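Local coordinates for bacilliredoxin BrxA (Bacillus subtilis, PDB 3FHK), which acts as a dithiol bacilliredoxin, removing bacillithiol from S-bacillithiolated proteins such as OhrR and MetE through a redox-active CXC motif, at residues A[17-22]-A[62-67]; A[35-40]-A[90-95]; A[40-45]-A[114-119]; A[48-53]-A[94-99]. The protein carries 2 engineered substitutions. All blocks are in the same frame, centred on the assembly; numbering follows the deposited sequence. Where two conformers were deposited one is given.

The four contacts lie on two faces of a thioredoxin-fold sheet. Contact 1 joins helix 2-24 to helix 57-73, at whose N-terminal end the CXC motif lies, and is the one nearest the active site: the side chain of Arg64 is about 7 Å from that of Cys56. Contacts 2, 3 and 4 form a connected group across the sheet, with centres 8 to 13 Å apart; contacts 2 and 3 share helix 34-43, contacts 2 and 4 share helix 90-97. Strand 47-53 ties the groups together, since Asn53 OD1 meets Arg64 NH1 at 3.0 Å. Tyr99 OH links contact 4 to contact 3 by reaching Glu42 OE2 at 2.8 Å.

Contact 1: A[17-22]-A[62-67]; sequences VPMRRE and LARPAA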
# COMPACT_ATOMS: atom_id res chain seq x y z
N VAL A 17 -2.92 -14.99 -11.15
CA VAL A 17 -3.67 -16.20 -11.48
C VAL A 17 -4.19 -16.23 -12.92
O VAL A 17 -3.90 -17.17 -13.66
CB VAL A 17 -4.85 -16.42 -10.52
CG1 VAL A 17 -5.81 -17.46 -11.08
CG2 VAL A 17 -4.35 -16.83 -9.15
N PRO A 18 -4.95 -15.21 -13.34
CA PRO A 18 -5.42 -15.24 -14.73
C PRO A 18 -4.25 -15.23 -15.71
O PRO A 18 -4.42 -15.69 -16.84
CB PRO A 18 -6.22 -13.93 -14.85
CG PRO A 18 -5.72 -13.08 -13.73
CD PRO A 18 -5.49 -14.04 -12.62
N MET A 19 -3.10 -14.73 -15.29
CA MET A 19 -1.92 -14.74 -16.15
C MET A 19 -1.38 -16.16 -16.31
O MET A 19 -0.77 -16.48 -17.32
CB MET A 19 -0.83 -13.78 -15.64
CG MET A 19 -1.27 -12.32 -15.62
SD MET A 19 -0.01 -11.13 -15.07
CE MET A 19 -1.07 -9.82 -14.48
N ARG A 20 -1.63 -17.01 -15.31
CA ARG A 20 -1.29 -18.43 -15.40
C ARG A 20 -2.34 -19.19 -16.19
O ARG A 20 -2.03 -19.89 -17.16
CB ARG A 20 -1.16 -19.05 -14.02
CG ARG A 20 -0.06 -18.45 -13.17
CD ARG A 20 -0.11 -18.96 -11.75
NE ARG A 20 0.93 -18.36 -10.93
CZ ARG A 20 2.11 -18.93 -10.66
NH1 ARG A 20 2.39 -20.13 -11.15
NH2 ARG A 20 3.00 -18.32 -9.90
N ARG A 21 -3.59 -19.07 -15.76
CA ARG A 21 -4.69 -19.79 -16.39
C ARG A 21 -4.74 -19.55 -17.89
O ARG A 21 -5.13 -20.44 -18.65
CB ARG A 21 -6.02 -19.43 -15.74
CG ARG A 21 -6.28 -20.15 -14.43
CD ARG A 21 -7.66 -19.76 -13.92
NE ARG A 21 -7.98 -20.38 -12.64
CZ ARG A 21 -8.73 -19.80 -11.70
NH1 ARG A 21 -9.23 -18.59 -11.90
NH2 ARG A 21 -8.97 -20.43 -10.56
N GLU A 22 -4.34 -18.36 -18.32
CA GLU A 22 -4.29 -18.08 -19.75
C GLU A 22 -3.52 -19.18 -20.50
O GLU A 22 -3.96 -19.61 -21.57
CB GLU A 22 -3.69 -16.70 -20.03
CG GLU A 22 -3.53 -16.40 -21.51
CD GLU A 22 -3.42 -14.92 -21.81
OE1 GLU A 22 -3.45 -14.12 -20.85
OE2 GLU A 22 -3.32 -14.55 -23.01
N LEU A 62 1.46 -10.35 -26.57
CA LEU A 62 2.12 -11.04 -27.69
C LEU A 62 2.45 -12.50 -27.40
O LEU A 62 2.00 -13.39 -28.11
CB LEU A 62 3.38 -10.28 -28.11
CG LEU A 62 3.18 -8.80 -28.45
CD1 LEU A 62 4.52 -8.09 -28.60
CD2 LEU A 62 2.34 -8.64 -29.70
N ALA A 63 3.23 -12.72 -26.34
CA ALA A 63 3.79 -14.05 -26.10
C ALA A 63 2.73 -15.11 -25.80
O ALA A 63 2.66 -16.12 -26.49
CB ALA A 63 4.82 -14.00 -24.99
N ARG A 64 1.91 -14.89 -24.77
CA ARG A 64 0.89 -15.86 -24.40
C ARG A 64 -0.10 -16.13 -25.54
O ARG A 64 -0.35 -17.28 -25.90
CB ARG A 64 0.16 -15.46 -23.10
CG ARG A 64 1.05 -15.56 -21.86
CD ARG A 64 0.24 -15.62 -20.57
NE ARG A 64 -0.50 -14.38 -20.36
CZ ARG A 64 -0.04 -13.33 -19.69
NH1 ARG A 64 1.17 -13.37 -19.16
NH2 ARG A 64 -0.78 -12.23 -19.56
N PRO A 65 -0.65 -15.06 -26.14
CA PRO A 65 -1.63 -15.27 -27.21
C PRO A 65 -0.99 -16.01 -28.39
O PRO A 65 -1.62 -16.90 -28.98
CB PRO A 65 -2.03 -13.85 -27.62
CG PRO A 65 -1.62 -12.96 -26.48
CD PRO A 65 -0.48 -13.64 -25.78
N ALA A 66 0.24 -15.65 -28.74
CA ALA A 66 0.92 -16.26 -29.89
C ALA A 66 1.18 -17.74 -29.65
O ALA A 66 0.99 -18.56 -30.54
CB ALA A 66 2.21 -15.54 -30.20
N ALA A 67 1.62 -18.06 -28.44
CA ALA A 67 1.97 -19.43 -28.08
C ALA A 67 0.75 -20.34 -28.13
O ALA A 67 0.81 -21.44 -28.67
CB ALA A 67 2.59 -19.46 -26.70
O HOH W 1 -3.36 -17.08 -25.15
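Arg64 on the active-site helix of this thioredoxin fold reaches out to Glu22 and Met19 on the N-terminal helix. The two axes stay 11.0 Å apart, so a long side chain is needed. The tight part lies around the buried guanidinium. A bend at chi3 (-65°) turns the group so that Met19 O lies over one face and is 3.5 Å from Arg64 CD. Met19 suits its place by offering slim CB and CG methylenes to the guanidinium, CB 3.9 Å above one face toward the rim, while its thioether end goes on to Phe85 and Val55. Glu22 comes to the guanidinium edge, where OE1 takes a salt-bridge hydrogen bond from Arg64 NE at 3.0 Å (161° at the hydrogen). Arg64 NH1 is held by Asn53 OD1, and Gly25 of the second subunit packs on Arg64. Cutting Arg64 back to an alanine would probably leave the Glu22 carboxylate without its charged mate and take from Asn53 OD1 the donor that NH1 supplies. The other side is looser: Glu22 OE2 stays 4.1 Å from Pro65 CD, and a water bonds weakly to Glu22 OE2 and Arg64 O. At the salt bridge itself, NE meets OE1 from above the carboxylate, 84° out of its plane.

Contact 2: A[35-40]-A[90-95]; sequences EEVENF and KEATAK. With SO4 (sulfate ion), chain E.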
# COMPACT_ATOMS: atom_id res chain seq x y z
N GLU A 35 12.12 -28.85 -8.73
CA GLU A 35 11.98 -30.30 -8.79
C GLU A 35 11.05 -30.72 -9.93
O GLU A 35 11.34 -31.67 -10.67
CB GLU A 35 11.46 -30.85 -7.47
CG GLU A 35 11.36 -32.36 -7.42
N GLU A 36 9.93 -30.02 -10.07
CA GLU A 36 9.00 -30.26 -11.16
C GLU A 36 9.64 -30.04 -12.53
O GLU A 36 9.36 -30.76 -13.48
CB GLU A 36 7.79 -29.35 -11.03
CG GLU A 36 7.05 -29.50 -9.72
CD GLU A 36 5.77 -28.70 -9.69
OE1 GLU A 36 5.60 -27.80 -10.54
OE2 GLU A 36 4.93 -28.98 -8.81
N VAL A 37 10.51 -29.04 -12.62
CA VAL A 37 11.21 -28.77 -13.87
C VAL A 37 12.16 -29.92 -14.20
O VAL A 37 12.19 -30.41 -15.33
CB VAL A 37 11.98 -27.44 -13.82
CG1 VAL A 37 12.83 -27.26 -15.08
CG2 VAL A 37 11.01 -26.28 -13.66
N GLU A 38 12.94 -30.36 -13.21
CA GLU A 38 13.83 -31.50 -13.40
C GLU A 38 13.05 -32.73 -13.81
O GLU A 38 13.39 -33.40 -14.79
CB GLU A 38 14.60 -31.80 -12.11
CG GLU A 38 15.95 -31.12 -12.02
CD GLU A 38 16.57 -31.27 -10.65
OE1 GLU A 38 15.90 -30.94 -9.65
OE2 GLU A 38 17.74 -31.72 -10.57
N ASN A 39 11.99 -33.02 -13.07
CA ASN A 39 11.12 -34.15 -13.36
C ASN A 39 10.68 -34.18 -14.81
O ASN A 39 10.87 -35.17 -15.50
CB ASN A 39 9.89 -34.14 -12.45
CG ASN A 39 10.00 -35.15 -11.34
OD1 ASN A 39 10.03 -36.36 -11.58
ND2 ASN A 39 10.05 -34.67 -10.10
N PHE A 40 10.08 -33.09 -15.26
CA PHE A 40 9.62 -33.04 -16.64
C PHE A 40 10.79 -33.18 -17.61
O PHE A 40 10.78 -34.06 -18.46
CB PHE A 40 8.84 -31.76 -16.94
CG PHE A 40 8.53 -31.61 -18.40
CD1 PHE A 40 7.48 -32.33 -18.97
CD2 PHE A 40 9.33 -30.82 -19.22
CE1 PHE A 40 7.21 -32.23 -20.32
CE2 PHE A 40 9.06 -30.71 -20.57
CZ PHE A 40 8.01 -31.42 -21.13
N LYS A 90 10.55 -18.31 -9.18
CA LYS A 90 11.95 -18.03 -9.51
C LYS A 90 12.82 -19.29 -9.65
O LYS A 90 13.64 -19.38 -10.56
CB LYS A 90 12.56 -17.08 -8.49
CG LYS A 90 11.92 -15.72 -8.46
CD LYS A 90 12.68 -14.76 -7.56
CE LYS A 90 11.94 -13.44 -7.40
NZ LYS A 90 12.78 -12.39 -6.73
N GLU A 91 12.64 -20.25 -8.75
CA GLU A 91 13.50 -21.42 -8.76
C GLU A 91 13.15 -22.30 -9.94
O GLU A 91 14.03 -22.89 -10.58
CB GLU A 91 13.39 -22.21 -7.45
CG GLU A 91 13.88 -21.44 -6.23
CD GLU A 91 14.22 -22.34 -5.05
OE1 GLU A 91 13.97 -23.56 -5.14
OE2 GLU A 91 14.74 -21.82 -4.03
N ALA A 92 11.86 -22.37 -10.24
CA ALA A 92 11.42 -23.10 -11.42
C ALA A 92 12.06 -22.53 -12.68
O ALA A 92 12.69 -23.27 -13.43
CB ALA A 92 9.90 -23.06 -11.53
N THR A 93 11.94 -21.22 -12.91
CA THR A 93 12.49 -20.68 -14.16
C THR A 93 14.03 -20.70 -14.22
O THR A 93 14.59 -20.95 -15.29
CB THR A 93 11.89 -19.29 -14.59
OG1 THR A 93 12.89 -18.26 -14.57
CG2 THR A 93 10.71 -18.91 -13.73
N ALA A 94 14.70 -20.48 -13.09
CA ALA A 94 16.16 -20.60 -13.02
C ALA A 94 16.63 -22.01 -13.39
O ALA A 94 17.63 -22.18 -14.09
CB ALA A 94 16.69 -20.22 -11.62
N LYS A 95 15.89 -23.01 -12.93
CA LYS A 95 16.13 -24.40 -13.29
C LYS A 95 15.85 -24.70 -14.78
O LYS A 95 16.63 -25.39 -15.43
CB LYS A 95 15.29 -25.31 -12.38
CG LYS A 95 15.36 -26.79 -12.71
CD LYS A 95 16.80 -27.27 -12.76
CE LYS A 95 17.52 -26.94 -11.47
NZ LYS A 95 18.81 -27.69 -11.37
S SO4 E . 10.40 -19.38 -5.63
O1 SO4 E . 11.32 -18.72 -4.71
O2 SO4 E . 9.76 -18.36 -6.47
O3 SO4 E . 11.15 -20.31 -6.48
O4 SO4 E . 9.40 -20.12 -4.87
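The flat carboxylate of Glu38 hangs beside the end of Lys95, its OE2 4.2 Å from NZ, too far for a salt bridge; the ammonium is instead paired with Glu98. Two residues on, the Phe40 ring has CB of Ala44 over one face, 3.7 Å above its plane and offset toward the rim of the ring, and packs against the sheet. Between the helices the contact is apolar. With CG1 of Val37 anti to the backbone N (chi1 174°), that methyl presses on Lys95 CG at 3.5 Å, tighter than usual for two carbons, while CG2 lies 4.0 Å from Ala92 CB. The small alanine lets the axes approach to 8.7 Å, and a branched valine fills the groove beside it. Lys95 bends twice, at chi2 and chi3 (54° and 55°), which brings its CD to 4.0 Å from Glu38 CG, where the two chains cross at a slant; aliphatic carbons thus do the packing and the charge stays at the solvent-facing edge of the helix pair. At the start of helix 90-97 a sulfate, probably from the crystallisation liquor, accepts bonds from Lys90 N to O2 (2.8 Å) and Glu91 N to O3 (2.7 Å), where the helix dipole would favour an anion. Both helices lie over strand 80-85: Val37 and Thr93 each touch Val84, and Val37 and Phe40 also rest on Leu31 ahead of helix 34-43.

Contact 3: A[40-45]-A[114-119]; sequences FMEKAE and KGKEVV
Lys116, Met41 and Gly115 carry this surface contact between the end of helix 34-43 and a tight turn. Lys116 lies across the helix end. Its CG occupies the crowded position between the backbone N and the carbonyl carbon (chi1 60°), and from there the chain runs extended, passing Met41 O with CB at 3.7 Å and CD at 3.8 Å before the ammonium arrives at Glu42. There NZ donates to OE1 at 3.1 Å, on the syn lone pair, and more weakly to OE2 at 3.4 Å, forming a salt bridge. A lysine is apt here, for its methylenes pack while its charge stays at the surface. Glu42 starts out away from the turn but folds back at chi2 (-54°), and its OE2 is also held by Tyr99 OH, which probably limits rotation of the carboxylate. Met41 is the buried partner: bends at chi2 and chi3 bring its CE to 3.9 Å from Lys116 CB, and the same side chain reaches Leu113 on the sheet and Tyr99. Such a pliable chain can fit between several surfaces at once. Gly115 contributes backbone alone, its CA 3.9 Å from Ala44 O; as first central residue of the type II' turn it takes a positive phi (57°) and strongly negative psi, which favour glycine. Backbone bonds between Lys114 and Glu117 run both ways, from each N to the other O. The arrangement is that of a two-residue beta hairpin with a type II' turn, here linking the last two antiparallel strands of the thioredoxin-fold sheet.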
# COMPACT_ATOMS: atom_id res chain seq x y z
N PHE A 40 10.08 -33.09 -15.26
CA PHE A 40 9.62 -33.04 -16.64
C PHE A 40 10.79 -33.18 -17.61
O PHE A 40 10.78 -34.06 -18.46
CB PHE A 40 8.84 -31.76 -16.94
CG PHE A 40 8.53 -31.61 -18.40
CD1 PHE A 40 7.48 -32.33 -18.97
CD2 PHE A 40 9.33 -30.82 -19.22
CE1 PHE A 40 7.21 -32.23 -20.32
CE2 PHE A 40 9.06 -30.71 -20.57
CZ PHE A 40 8.01 -31.42 -21.13
N MET A 41 11.78 -32.30 -17.49
CA MET A 41 12.88 -32.26 -18.45
C MET A 41 13.67 -33.56 -18.54
O MET A 41 14.08 -33.96 -19.62
CB MET A 41 13.80 -31.05 -18.19
CG MET A 41 13.12 -29.70 -18.42
SD MET A 41 12.75 -29.34 -20.15
CE MET A 41 14.33 -28.72 -20.72
N GLU A 42 13.86 -34.25 -17.42
CA GLU A 42 14.60 -35.53 -17.46
C GLU A 42 13.79 -36.69 -18.05
O GLU A 42 14.33 -37.76 -18.29
CB GLU A 42 15.15 -35.92 -16.08
CG GLU A 42 16.11 -34.90 -15.47
CD GLU A 42 17.28 -34.53 -16.38
OE1 GLU A 42 17.78 -35.40 -17.13
OE2 GLU A 42 17.71 -33.37 -16.33
N LYS A 43 12.50 -36.48 -18.29
CA LYS A 43 11.65 -37.54 -18.85
C LYS A 43 11.07 -37.15 -20.21
O LYS A 43 10.57 -38.00 -20.95
CB LYS A 43 10.50 -37.86 -17.90
CG LYS A 43 10.91 -38.27 -16.49
CD LYS A 43 9.66 -38.50 -15.63
CE LYS A 43 10.00 -38.65 -14.16
N ALA A 44 11.13 -35.86 -20.53
CA ALA A 44 10.50 -35.35 -21.74
C ALA A 44 10.92 -36.13 -22.99
O ALA A 44 12.10 -36.41 -23.19
CB ALA A 44 10.78 -33.86 -21.91
N GLU A 45 9.93 -36.46 -23.81
CA GLU A 45 10.18 -37.13 -25.08
C GLU A 45 9.48 -36.39 -26.21
O GLU A 45 8.40 -35.81 -26.02
CB GLU A 45 9.71 -38.58 -25.02
CG GLU A 45 10.77 -39.53 -24.46
CD GLU A 45 10.19 -40.84 -23.96
OE1 GLU A 45 8.98 -41.09 -24.17
OE2 GLU A 45 10.95 -41.63 -23.36
N LYS A 114 13.68 -30.61 -28.45
CA LYS A 114 13.61 -32.01 -28.87
C LYS A 114 14.30 -32.73 -27.72
O LYS A 114 15.44 -32.43 -27.40
CB LYS A 114 14.37 -32.22 -30.18
CG LYS A 114 14.48 -33.68 -30.62
CD LYS A 114 13.52 -34.02 -31.76
CE LYS A 114 12.10 -34.24 -31.26
NZ LYS A 114 11.16 -34.63 -32.36
N GLY A 115 13.59 -33.66 -27.08
CA GLY A 115 14.03 -34.15 -25.78
C GLY A 115 14.16 -32.96 -24.84
O GLY A 115 13.23 -32.17 -24.69
N LYS A 116 15.33 -32.80 -24.23
CA LYS A 116 15.58 -31.62 -23.41
C LYS A 116 16.56 -30.64 -24.07
O LYS A 116 17.08 -29.72 -23.43
CB LYS A 116 16.05 -32.01 -22.01
CG LYS A 116 17.32 -32.82 -21.98
CD LYS A 116 17.70 -33.21 -20.55
CE LYS A 116 19.15 -33.72 -20.49
NZ LYS A 116 19.61 -33.93 -19.08
N GLU A 117 16.79 -30.82 -25.37
CA GLU A 117 17.68 -29.94 -26.12
C GLU A 117 16.89 -28.87 -26.88
O GLU A 117 15.91 -29.18 -27.55
CB GLU A 117 18.51 -30.75 -27.12
CG GLU A 117 19.29 -29.87 -28.10
CD GLU A 117 19.76 -30.62 -29.34
OE1 GLU A 117 21.00 -30.70 -29.54
OE2 GLU A 117 18.91 -31.13 -30.10
N VAL A 118 17.32 -27.62 -26.78
CA VAL A 118 16.69 -26.54 -27.54
C VAL A 118 16.98 -26.68 -29.03
O VAL A 118 18.13 -26.83 -29.43
CB VAL A 118 17.18 -25.16 -27.05
CG1 VAL A 118 16.57 -24.03 -27.90
CG2 VAL A 118 16.82 -24.98 -25.58
N VAL A 119 15.93 -26.68 -29.86
CA VAL A 119 16.13 -26.67 -31.30
C VAL A 119 15.64 -25.36 -31.92
O VAL A 119 15.90 -25.07 -33.09
CB VAL A 119 15.45 -27.88 -32.00
CG1 VAL A 119 16.08 -29.19 -31.55
CG2 VAL A 119 13.92 -27.87 -31.76

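Contact 4: A[48-53]-A[94-99]; sequences TLVVVN and AKMREY. With SO4 (sulfate ion), chain F.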
# COMPACT_ATOMS: atom_id res chain seq x y z
N THR A 48 8.76 -30.27 -27.39
CA THR A 48 8.15 -29.48 -26.34
C THR A 48 8.25 -27.99 -26.63
O THR A 48 9.30 -27.50 -27.04
CB THR A 48 8.80 -29.75 -24.98
OG1 THR A 48 8.47 -31.08 -24.55
CG2 THR A 48 8.29 -28.74 -23.94
N LEU A 49 7.13 -27.29 -26.45
CA LEU A 49 7.14 -25.84 -26.41
C LEU A 49 7.16 -25.40 -24.96
O LEU A 49 6.26 -25.72 -24.18
CB LEU A 49 5.92 -25.24 -27.12
CG LEU A 49 5.90 -23.71 -27.06
CD1 LEU A 49 7.11 -23.16 -27.78
CD2 LEU A 49 4.60 -23.11 -27.63
N VAL A 50 8.22 -24.70 -24.59
CA VAL A 50 8.34 -24.14 -23.26
C VAL A 50 8.06 -22.66 -23.40
O VAL A 50 8.62 -21.98 -24.27
CB VAL A 50 9.77 -24.36 -22.69
CG1 VAL A 50 9.94 -23.65 -21.35
CG2 VAL A 50 10.08 -25.87 -22.56
N VAL A 51 7.17 -22.15 -22.56
CA VAL A 51 6.94 -20.72 -22.52
C VAL A 51 7.42 -20.18 -21.19
O VAL A 51 7.00 -20.64 -20.12
CB VAL A 51 5.46 -20.36 -22.70
CG1 VAL A 51 5.25 -18.85 -22.54
CG2 VAL A 51 4.97 -20.84 -24.06
N VAL A 52 8.35 -19.24 -21.26
CA VAL A 52 8.76 -18.53 -20.06
C VAL A 52 7.86 -17.32 -19.90
O VAL A 52 7.99 -16.32 -20.62
CB VAL A 52 10.21 -18.11 -20.13
CG1 VAL A 52 10.55 -17.26 -18.91
CG2 VAL A 52 11.09 -19.34 -20.19
N ASN A 53 6.92 -17.45 -18.97
CA ASN A 53 5.86 -16.48 -18.79
C ASN A 53 6.37 -15.28 -18.00
O ASN A 53 7.47 -15.32 -17.45
CB ASN A 53 4.67 -17.15 -18.10
CG ASN A 53 3.36 -16.44 -18.36
OD1 ASN A 53 3.31 -15.45 -19.09
ND2 ASN A 53 2.29 -16.93 -17.75
N ALA A 94 14.70 -20.48 -13.09
CA ALA A 94 16.16 -20.60 -13.02
C ALA A 94 16.63 -22.01 -13.39
O ALA A 94 17.63 -22.18 -14.09
CB ALA A 94 16.69 -20.22 -11.62
N LYS A 95 15.89 -23.01 -12.93
CA LYS A 95 16.13 -24.40 -13.29
C LYS A 95 15.85 -24.70 -14.78
O LYS A 95 16.63 -25.39 -15.43
CB LYS A 95 15.29 -25.31 -12.38
CG LYS A 95 15.36 -26.79 -12.71
CD LYS A 95 16.80 -27.27 -12.76
CE LYS A 95 17.52 -26.94 -11.47
NZ LYS A 95 18.81 -27.69 -11.37
N MET A 96 14.74 -24.21 -15.30
CA MET A 96 14.46 -24.40 -16.72
C MET A 96 15.57 -23.78 -17.57
O MET A 96 16.05 -24.38 -18.53
CB MET A 96 13.10 -23.82 -17.10
CG MET A 96 12.64 -24.19 -18.51
SD MET A 96 12.70 -25.97 -18.84
CE MET A 96 12.49 -25.96 -20.60
N ARG A 97 15.98 -22.57 -17.20
CA ARG A 97 16.98 -21.84 -17.97
C ARG A 97 18.33 -22.57 -18.03
O ARG A 97 19.07 -22.43 -19.00
CB ARG A 97 17.11 -20.39 -17.49
CG ARG A 97 15.90 -19.49 -17.86
CD ARG A 97 15.96 -18.13 -17.14
NE ARG A 97 15.03 -17.17 -17.72
CZ ARG A 97 14.67 -16.02 -17.13
NH1 ARG A 97 15.14 -15.68 -15.94
NH2 ARG A 97 13.80 -15.21 -17.74
N GLU A 98 18.63 -23.36 -17.00
CA GLU A 98 19.86 -24.15 -16.99
C GLU A 98 19.95 -25.08 -18.20
O GLU A 98 21.05 -25.45 -18.62
CB GLU A 98 19.95 -24.98 -15.71
CG GLU A 98 20.35 -24.20 -14.48
CD GLU A 98 20.42 -25.08 -13.25
OE1 GLU A 98 20.32 -26.31 -13.41
OE2 GLU A 98 20.57 -24.55 -12.13
N TYR A 99 18.80 -25.46 -18.76
CA TYR A 99 18.74 -26.37 -19.90
C TYR A 99 18.91 -25.64 -21.23
O TYR A 99 19.19 -26.27 -22.25
CB TYR A 99 17.39 -27.12 -19.91
CG TYR A 99 17.21 -28.12 -18.78
CD1 TYR A 99 17.56 -29.46 -18.95
CD2 TYR A 99 16.72 -27.72 -17.56
CE1 TYR A 99 17.41 -30.37 -17.91
CE2 TYR A 99 16.57 -28.62 -16.51
CZ TYR A 99 16.90 -29.94 -16.70
OH TYR A 99 16.73 -30.82 -15.65
S SO4 F . 13.45 -12.50 -15.18
O1 SO4 F . 14.34 -11.37 -14.95
O2 SO4 F . 12.13 -12.14 -14.67
O3 SO4 F . 13.41 -12.74 -16.62
O4 SO4 F . 13.88 -13.72 -14.48
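Val50 and Met96 reach toward each other tip to tip, valine from the central strand and methionine from helix 90-97. Met96 leaves the helix with CG anti to the backbone N (chi1 -170°), then bends at chi2 (52°), which directs its sulfur end at the strand. Its CG lies 4.0 Å from Val50 CG1; the closer approach of the terminal CE is doubtful, and a second conformer was deposited for this residue. The flexible thioether fits among Val50, Met41 and Leu113. Val50 and Val52 hold nearly the same rotamer, branched residues suited to a strand. Arg97 behaves differently: CG lies beside the backbone N (chi1 -72°) and the chain is extended from there to NE, crossing Val52 at about a right angle, with NH2 4.0 Å from Val52 CG1. Beyond, the guanidinium grips a sulfate ion, probably from the crystallisation liquor, edge-on through two bonds, NH1 to O4 and NH2 to O3, each 2.7 Å. A leucine in its place would probably leave those sulfate oxygens without their paired donors. Helix 90-97 thus lies over one face of strand 47-53, while Leu49, Val51 and Asn53 point to the other. This is typical of the thioredoxin fold, helices packed on both faces of a central sheet, with strand 47-53 in its middle and leading through a short loop to the CXC motif that begins at Cys56.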